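Local coordinates for protein thermostable carboxypeptidase 1 (Pyrococcus furiosus, PDB 1KA2) that removes amino acids one after another from the C-terminus of peptides with broad specificity, as a homodimeric, cobalt-dependent metallocarboxypeptidase of the M32 family, at residues Leu30-Leu34 / Arg46-Gln50; Gly228-Arg232 / Ile246-Ile251; Glu107-Thr111 / Leu141-Ala145. All blocks are in the same frame, centred on the assembly; numbering follows the deposited sequence.

Contact 1. Residues Leu30-Leu34 / Arg46-Gln50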
loop_
_atom_site.group_PDB
_atom_site.type_symbol
_atom_site.label_atom_id
_atom_site.label_comp_id
_atom_site.label_asym_id
_atom_site.label_seq_id
_atom_site.Cartn_x
_atom_site.Cartn_y
_atom_site.Cartn_z
ATOM N N LEU A 30 -3.942 -2.308 1.720
ATOM C CA LEU A 30 -4.193 -3.243 0.625
ATOM C C LEU A 30 -5.346 -2.790 -0.256
ATOM O O LEU A 30 -5.222 -2.745 -1.479
ATOM C CB LEU A 30 -4.497 -4.631 1.199
ATOM C CG LEU A 30 -3.361 -5.653 1.197
ATOM C CD1 LEU A 30 -2.033 -4.969 1.340
ATOM C CD2 LEU A 30 -3.594 -6.672 2.308
ATOM N N GLY A 31 -6.474 -2.460 0.374
ATOM C CA GLY A 31 -7.643 -2.014 -0.364
ATOM C C GLY A 31 -7.399 -0.714 -1.088
ATOM O O GLY A 31 -7.741 -0.568 -2.264
ATOM N N TRP A 32 -6.802 0.246 -0.393
ATOM C CA TRP A 32 -6.506 1.528 -1.013
ATOM C C TRP A 32 -5.613 1.322 -2.229
ATOM O O TRP A 32 -5.887 1.829 -3.320
ATOM C CB TRP A 32 -5.793 2.452 -0.007
ATOM C CG TRP A 32 -5.368 3.780 -0.572
ATOM C CD1 TRP A 32 -6.144 4.889 -0.734
ATOM C CD2 TRP A 32 -4.066 4.122 -1.073
ATOM N NE1 TRP A 32 -5.410 5.901 -1.307
ATOM C CE2 TRP A 32 -4.130 5.455 -1.524
ATOM C CE3 TRP A 32 -2.850 3.423 -1.183
ATOM C CZ2 TRP A 32 -3.022 6.116 -2.082
ATOM C CZ3 TRP A 32 -1.746 4.077 -1.739
ATOM C CH2 TRP A 32 -1.839 5.411 -2.180
ATOM N N ASP A 33 -4.532 0.572 -2.041
ATOM C CA ASP A 33 -3.588 0.346 -3.130
ATOM C C ASP A 33 -4.254 -0.393 -4.284
ATOM O O ASP A 33 -4.006 -0.094 -5.454
ATOM C CB ASP A 33 -2.359 -0.430 -2.624
ATOM C CG ASP A 33 -1.427 -0.818 -3.744
ATOM O OD1 ASP A 33 -1.515 -1.968 -4.231
ATOM O OD2 ASP A 33 -0.630 0.045 -4.158
ATOM N N LEU A 34 -5.108 -1.355 -3.956
ATOM C CA LEU A 34 -5.811 -2.088 -4.995
ATOM C C LEU A 34 -6.549 -1.104 -5.910
ATOM O O LEU A 34 -6.466 -1.222 -7.132
ATOM C CB LEU A 34 -6.771 -3.104 -4.359
ATOM C CG LEU A 34 -8.017 -3.648 -5.081
ATOM C CD1 LEU A 34 -7.862 -3.677 -6.572
ATOM C CD2 LEU A 34 -8.296 -5.040 -4.540
ATOM N N ARG A 46 -3.521 -10.187 -4.657
ATOM C CA ARG A 46 -4.013 -9.227 -3.680
ATOM C C ARG A 46 -5.219 -9.851 -2.971
ATOM O O ARG A 46 -5.298 -9.838 -1.739
ATOM C CB ARG A 46 -4.420 -7.921 -4.373
ATOM C CG ARG A 46 -5.008 -6.831 -3.446
ATOM C CD ARG A 46 -4.120 -6.557 -2.233
ATOM N NE ARG A 46 -2.759 -6.277 -2.660
ATOM C CZ ARG A 46 -2.326 -5.106 -3.110
ATOM N NH1 ARG A 46 -3.150 -4.065 -3.180
ATOM N NH2 ARG A 46 -1.074 -4.991 -3.537
ATOM N N SER A 47 -6.124 -10.439 -3.751
ATOM C CA SER A 47 -7.350 -11.053 -3.221
ATOM C C SER A 47 -7.108 -12.161 -2.205
ATOM O O SER A 47 -7.738 -12.181 -1.150
ATOM C CB SER A 47 -8.219 -11.601 -4.369
ATOM O OG SER A 47 -7.836 -12.928 -4.713
ATOM N N VAL A 48 -6.207 -13.089 -2.512
ATOM C CA VAL A 48 -5.920 -14.173 -1.581
ATOM C C VAL A 48 -5.273 -13.599 -0.320
ATOM O O VAL A 48 -5.528 -14.076 0.784
ATOM C CB VAL A 48 -4.978 -15.228 -2.212
ATOM C CG1 VAL A 48 -5.722 -16.076 -3.220
ATOM C CG2 VAL A 48 -3.846 -14.530 -2.901
ATOM N N ALA A 49 -4.437 -12.581 -0.476
ATOM C CA ALA A 49 -3.796 -11.965 0.693
ATOM C C ALA A 49 -4.867 -11.309 1.569
ATOM O O ALA A 49 -4.853 -11.441 2.792
ATOM C CB ALA A 49 -2.753 -10.926 0.261
ATOM N N GLN A 50 -5.800 -10.602 0.940
ATOM C CA GLN A 50 -6.882 -9.962 1.696
ATOM C C GLN A 50 -7.699 -11.020 2.427
ATOM O O GLN A 50 -8.088 -10.828 3.581
ATOM C CB GLN A 50 -7.794 -9.178 0.763
ATOM C CG GLN A 50 -7.188 -7.913 0.241
ATOM C CD GLN A 50 -8.104 -7.219 -0.733
ATOM O OE1 GLN A 50 -8.543 -7.820 -1.718
ATOM N NE2 GLN A 50 -8.398 -5.952 -0.475
#

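Contact 2. Residues Gly228-Arg232 / Ile246-Ile251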
loop_
_atom_site.group_PDB
_atom_site.type_symbol
_atom_site.label_atom_id
_atom_site.label_comp_id
_atom_site.label_asym_id
_atom_site.label_seq_id
_atom_site.Cartn_x
_atom_site.Cartn_y
_atom_site.Cartn_z
ATOM N N GLY A 228 0.569 15.556 2.274
ATOM C CA GLY A 228 1.971 15.206 2.435
ATOM C C GLY A 228 2.437 15.063 3.869
ATOM O O GLY A 228 3.530 14.564 4.131
ATOM N N THR A 229 1.610 15.493 4.813
ATOM C CA THR A 229 1.975 15.390 6.211
ATOM C C THR A 229 1.140 14.322 6.937
ATOM O O THR A 229 1.682 13.483 7.657
ATOM C CB THR A 229 1.820 16.769 6.899
ATOM O OG1 THR A 229 2.570 16.777 8.117
ATOM C CG2 THR A 229 0.362 17.057 7.221
ATOM N N ARG A 230 -0.177 14.360 6.743
ATOM C CA ARG A 230 -1.094 13.405 7.353
ATOM C C ARG A 230 -2.150 12.915 6.358
ATOM O O ARG A 230 -2.996 12.098 6.697
ATOM C CB ARG A 230 -1.788 14.039 8.561
ATOM C CG ARG A 230 -0.927 14.082 9.815
ATOM C CD ARG A 230 -1.583 14.856 10.940
ATOM N NE ARG A 230 -1.421 14.137 12.199
ATOM C CZ ARG A 230 -1.178 14.714 13.368
ATOM N NH1 ARG A 230 -1.065 16.030 13.442
ATOM N NH2 ARG A 230 -1.055 13.978 14.461
ATOM N N ALA A 231 -2.102 13.396 5.122
ATOM C CA ALA A 231 -3.109 12.970 4.162
ATOM C C ALA A 231 -2.673 13.028 2.717
ATOM O O ALA A 231 -1.654 13.638 2.374
ATOM C CB ALA A 231 -4.383 13.806 4.349
ATOM N N ARG A 232 -3.474 12.390 1.873
ATOM C CA ARG A 232 -3.223 12.337 0.444
ATOM C C ARG A 232 -4.540 12.410 -0.327
ATOM O O ARG A 232 -5.602 12.061 0.195
ATOM C CB ARG A 232 -2.556 11.011 0.040
ATOM C CG ARG A 232 -1.194 10.678 0.639
ATOM C CD ARG A 232 -0.635 9.470 -0.110
ATOM N NE ARG A 232 -0.740 9.706 -1.551
ATOM C CZ ARG A 232 0.200 10.297 -2.288
ATOM N NH1 ARG A 232 1.332 10.695 -1.724
ATOM N NH2 ARG A 232 -0.004 10.523 -3.584
ATOM N N ILE A 246 -4.490 7.756 12.514
ATOM C CA ILE A 246 -4.926 9.110 12.853
ATOM C C ILE A 246 -4.058 10.134 12.117
ATOM O O ILE A 246 -4.502 11.227 11.789
ATOM C CB ILE A 246 -4.815 9.359 14.380
ATOM C CG1 ILE A 246 -5.796 8.450 15.125
ATOM C CG2 ILE A 246 -5.084 10.826 14.698
ATOM C CD1 ILE A 246 -5.720 8.569 16.649
ATOM N N ARG A 247 -2.812 9.765 11.851
ATOM C CA ARG A 247 -1.882 10.652 11.172
ATOM C C ARG A 247 -1.665 10.230 9.728
ATOM O O ARG A 247 -0.651 10.592 9.125
ATOM C CB ARG A 247 -0.535 10.661 11.903
ATOM C CG ARG A 247 -0.611 11.136 13.357
ATOM C CD ARG A 247 0.757 11.037 14.054
ATOM N NE ARG A 247 0.703 11.389 15.475
ATOM C CZ ARG A 247 1.747 11.319 16.298
ATOM N NH1 ARG A 247 2.920 10.912 15.844
ATOM N NH2 ARG A 247 1.622 11.658 17.573
ATOM N N ASP A 248 -2.598 9.458 9.176
ATOM C CA ASP A 248 -2.481 9.012 7.791
ATOM C C ASP A 248 -3.870 8.691 7.259
ATOM O O ASP A 248 -4.325 7.559 7.371
ATOM C CB ASP A 248 -1.587 7.762 7.703
ATOM C CG ASP A 248 -1.192 7.422 6.278
ATOM O OD1 ASP A 248 -1.721 8.052 5.341
ATOM O OD2 ASP A 248 -0.346 6.516 6.082
ATOM N N VAL A 249 -4.541 9.685 6.684
ATOM C CA VAL A 249 -5.890 9.494 6.154
ATOM C C VAL A 249 -5.891 9.909 4.694
ATOM O O VAL A 249 -5.403 10.985 4.344
ATOM C CB VAL A 249 -6.921 10.327 6.952
ATOM C CG1 VAL A 249 -8.338 10.063 6.432
ATOM C CG2 VAL A 249 -6.822 9.978 8.426
ATOM N N ARG A 250 -6.454 9.060 3.841
ATOM C CA ARG A 250 -6.446 9.318 2.416
ATOM C C ARG A 250 -7.806 9.293 1.731
ATOM O O ARG A 250 -8.678 8.495 2.077
ATOM C CB ARG A 250 -5.517 8.303 1.757
ATOM C CG ARG A 250 -4.178 8.203 2.476
ATOM C CD ARG A 250 -3.170 7.308 1.765
ATOM N NE ARG A 250 -1.995 7.092 2.600
ATOM C CZ ARG A 250 -0.973 6.305 2.272
ATOM N NH1 ARG A 250 -0.970 5.640 1.115
ATOM N NH2 ARG A 250 0.053 6.187 3.107
ATOM N N ILE A 251 -7.977 10.187 0.761
ATOM C CA ILE A 251 -9.215 10.268 -0.002
ATOM C C ILE A 251 -8.884 10.253 -1.487
ATOM O O ILE A 251 -7.763 10.564 -1.896
ATOM C CB ILE A 251 -10.021 11.584 0.289
ATOM C CG1 ILE A 251 -9.310 12.790 -0.324
ATOM C CG2 ILE A 251 -10.191 11.795 1.794
ATOM C CD1 ILE A 251 -10.083 14.087 -0.194
#

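Contact 3. Residues Glu107-Thr111 / Leu141-Ala145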
loop_
_atom_site.group_PDB
_atom_site.type_symbol
_atom_site.label_atom_id
_atom_site.label_comp_id
_atom_site.label_asym_id
_atom_site.label_seq_id
_atom_site.Cartn_x
_atom_site.Cartn_y
_atom_site.Cartn_z
ATOM N N GLU A 107 -20.836 -19.830 3.257
ATOM C CA GLU A 107 -21.944 -19.763 2.316
ATOM C C GLU A 107 -22.089 -18.341 1.769
ATOM O O GLU A 107 -22.161 -18.139 0.557
ATOM C CB GLU A 107 -23.240 -20.210 3.006
ATOM C CG GLU A 107 -24.447 -20.293 2.080
ATOM C CD GLU A 107 -25.724 -20.700 2.799
ATOM O OE1 GLU A 107 -26.774 -20.789 2.128
ATOM O OE2 GLU A 107 -25.688 -20.931 4.029
ATOM N N VAL A 108 -22.112 -17.363 2.668
ATOM C CA VAL A 108 -22.253 -15.961 2.285
ATOM C C VAL A 108 -21.137 -15.473 1.364
ATOM O O VAL A 108 -21.403 -14.821 0.357
ATOM C CB VAL A 108 -22.320 -15.052 3.533
ATOM C CG1 VAL A 108 -22.116 -13.591 3.139
ATOM C CG2 VAL A 108 -23.673 -15.218 4.215
ATOM N N SER A 109 -19.893 -15.778 1.713
ATOM C CA SER A 109 -18.770 -15.370 0.879
ATOM C C SER A 109 -18.955 -15.934 -0.520
ATOM O O SER A 109 -18.887 -15.206 -1.508
ATOM C CB SER A 109 -17.448 -15.878 1.457
ATOM O OG SER A 109 -16.996 -15.044 2.505
ATOM N N GLU A 110 -19.197 -17.236 -0.596
ATOM C CA GLU A 110 -19.397 -17.897 -1.883
ATOM C C GLU A 110 -20.525 -17.244 -2.666
ATOM O O GLU A 110 -20.302 -16.678 -3.729
ATOM C CB GLU A 110 -19.704 -19.389 -1.680
ATOM C CG GLU A 110 -18.459 -20.257 -1.542
ATOM C CD GLU A 110 -18.754 -21.674 -1.070
ATOM O OE1 GLU A 110 -19.635 -22.346 -1.647
ATOM O OE2 GLU A 110 -18.082 -22.119 -0.120
ATOM N N THR A 111 -21.733 -17.328 -2.124
ATOM C CA THR A 111 -22.911 -16.758 -2.761
ATOM C C THR A 111 -22.690 -15.293 -3.161
ATOM O O THR A 111 -22.953 -14.902 -4.300
ATOM C CB THR A 111 -24.123 -16.869 -1.813
ATOM O OG1 THR A 111 -24.154 -18.188 -1.244
ATOM C CG2 THR A 111 -25.424 -16.616 -2.573
ATOM N N LEU A 141 -30.319 -15.610 2.891
ATOM C CA LEU A 141 -29.157 -15.400 3.760
ATOM C C LEU A 141 -29.414 -14.253 4.747
ATOM O O LEU A 141 -29.036 -14.332 5.917
ATOM C CB LEU A 141 -27.913 -15.095 2.920
ATOM C CG LEU A 141 -27.447 -16.183 1.941
ATOM C CD1 LEU A 141 -26.268 -15.652 1.137
ATOM C CD2 LEU A 141 -27.057 -17.460 2.693
ATOM N N ALA A 142 -30.058 -13.190 4.265
ATOM C CA ALA A 142 -30.381 -12.039 5.102
ATOM C C ALA A 142 -31.291 -12.441 6.270
ATOM O O ALA A 142 -31.048 -12.060 7.416
ATOM C CB ALA A 142 -31.056 -10.962 4.269
ATOM N N LYS A 143 -32.343 -13.202 5.973
ATOM C CA LYS A 143 -33.269 -13.648 7.013
ATOM C C LYS A 143 -32.520 -14.519 8.012
ATOM O O LYS A 143 -32.618 -14.305 9.222
ATOM C CB LYS A 143 -34.435 -14.429 6.400
ATOM C CG LYS A 143 -35.409 -13.581 5.588
ATOM C CD LYS A 143 -36.101 -14.424 4.521
ATOM C CE LYS A 143 -37.599 -14.531 4.735
ATOM N NZ LYS A 143 -38.280 -13.218 4.614
ATOM N N ARG A 144 -31.762 -15.493 7.514
ATOM C CA ARG A 144 -30.998 -16.357 8.412
ATOM C C ARG A 144 -30.147 -15.465 9.317
ATOM O O ARG A 144 -30.155 -15.624 10.534
ATOM C CB ARG A 144 -30.057 -17.301 7.637
ATOM C CG ARG A 144 -30.716 -18.227 6.614
ATOM C CD ARG A 144 -30.742 -19.680 7.069
ATOM N NE ARG A 144 -29.432 -20.236 7.432
ATOM C CZ ARG A 144 -28.447 -20.521 6.580
ATOM N NH1 ARG A 144 -28.588 -20.301 5.281
ATOM N NH2 ARG A 144 -27.319 -21.057 7.031
ATOM N N ALA A 145 -29.423 -14.524 8.708
ATOM C CA ALA A 145 -28.541 -13.616 9.444
ATOM C C ALA A 145 -29.268 -12.879 10.554
ATOM O O ALA A 145 -28.729 -12.697 11.648
ATOM C CB ALA A 145 -27.894 -12.615 8.485
HETATM O O HOH W 1 -24.891 -22.108 6.397
#

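Contact 1. Residues Leu30-Leu34 / Arg46-Gln50
An antiparallel helix pair, helices 8-36 and 43-61 of the M32 fold, meets here through R46, which touches L30, D33 and L34. The short segments run at 163° to each other. Their axes stay 11.1 Å apart, so side chains fill the gap and the backbones do not touch. In R46 a chi1 of 178° sets CG opposite the backbone N, and the chain then bends at chi2 and chi3. The bends bring its guanidinium to D33 OD1. The grip is end-on, with NH1 and NH2 both on one oxygen. NH1 of R46 lies 2.9 Å from D33 OD1 and meets its anti lone pair. NH2 of R46 reaches the same D33 OD1 at 3.1 Å. The oxygen lies in the guanidinium plane, but the carboxylate is turned 44° against it. R46 NH1 also makes a weak bond to L30 O. D33 has a second charge partner, since its OD2 forms a salt bridge with R250 of the second subunit. R46 NE is taken by H25 of that subunit, so the pair is tied into the dimer. L30 CG packs at 3.6 Å from R46 CD, and L30 CD1 lies over one guanidinium face near its rim. L34 CD2 lies 3.9 Å from R46 CG and 4.0 Å from Q50 OE1.

Contact 2. Residues Gly228-Arg232 / Ile246-Ile251
R230 and R232 meet the DXRXT motif where strand 231-235 runs parallel to strand 248-253 in a small mixed sheet. The tight part is the ladder of backbone bonds. V249 N donates to R230 O at 2.9 Å, and I251 N donates to R232 O at 3.1 Å with a nearly straight angle of 176°. The return bond, R232 N to V249 O, is weak at 3.4 Å. Beside it A231 brings its CA within 3.0 Å of V249 O, a CA-H...O contact. A231 and V249 point to one face of the sheet. V249 packs there on A274 and L278 of the metal-site helix, and I251 also touches that helix, at E270, the predicted proton donor/acceptor. R232 and R250 share the other face, side by side and pointing the same way. CD of R232 sits over one face of the R250 guanidinium, toward its rim. R250 grips D248 side-on, NE to OD1 at 2.9 Å and NH2 to OD2 at 3.0 Å. The end before the strands has no backbone ladder, and R230 and R247 there are partly exposed. Their side chains still meet closely. They cross obliquely, with guanidinium planes 78° apart, and the R230 guanidinium edge is pressed against R247 CG, 3.1 Å from R230 NH2. Both arginines bind E282 OE2, which would offset the charges of R230 NH2 and R247 NE, 3.3 Å apart. R232 pairs with D234, and R250 with D33 of the second subunit. Acidic partners from both subunits thus probably balance this group of arginines, and the carboxylates of D248 and of D33 of the second subunit probably fix the rotation of the R250 guanidinium at the dimer interface.

Contact 3. Residues Glu107-Thr111 / Leu141-Ala145
A surface crossing of two antiparallel helices, 102-124 and 132-149, is held by L141, E107 and V108. The short segments run at 158° with their axes 12.0 Å apart. L141 has the most surface buried and spreads its two methyls over the opposite helix. CD1 reaches T111 tip to tip, 3.8 Å from T111 CB, and passes V108 CG2 at 4.0 Å. CD2 lies against the carboxylate of E107, 3.4 Å from E107 OE1. E107 leaves its helix with CG trans to the backbone N (chi1 -175°) and stays extended. This carries its carboxylate past L141 to R144. The two side chains cross at about a right angle, with carboxylate and guanidinium planes 34° apart. R144 NH1 forms a salt bridge to E107 OE2 at 3.2 Å, and R144 NH2 adds a weak bond to the same oxygen. Replacing E107 by an alanine would probably leave the R144 guanidinium without its carboxylate mate and uncover CD2 of L141. F104 packs against both L141 and R144. One water joins the two charged groups, giving a hydrogen to E107 OE2 at 2.8 Å and accepting one from R144 NH2 at 2.7 Å.

Contact 2 is the buried one, contact 1 is partly buried, and contact 3 lies at the surface. No helix or strand is shared between the contacts. Contacts 1 and 3 each join two antiparallel helices by an arginine-carboxylate pair beside leucine packing. Contact 2 joins parallel strands by backbone bonds. Contacts 1 and 2 touch where W32 meets the R250 guanidinium in a cation-pi contact. Both also face the second subunit and share charged pairs across the dimer. Contact 3 touches no other chain of the assembly and stays about 10 Å from contact 1 at the nearest atoms. A water links the two charges of contact 3. Contact 2 packs on the helix that carries the metal-binding histidines.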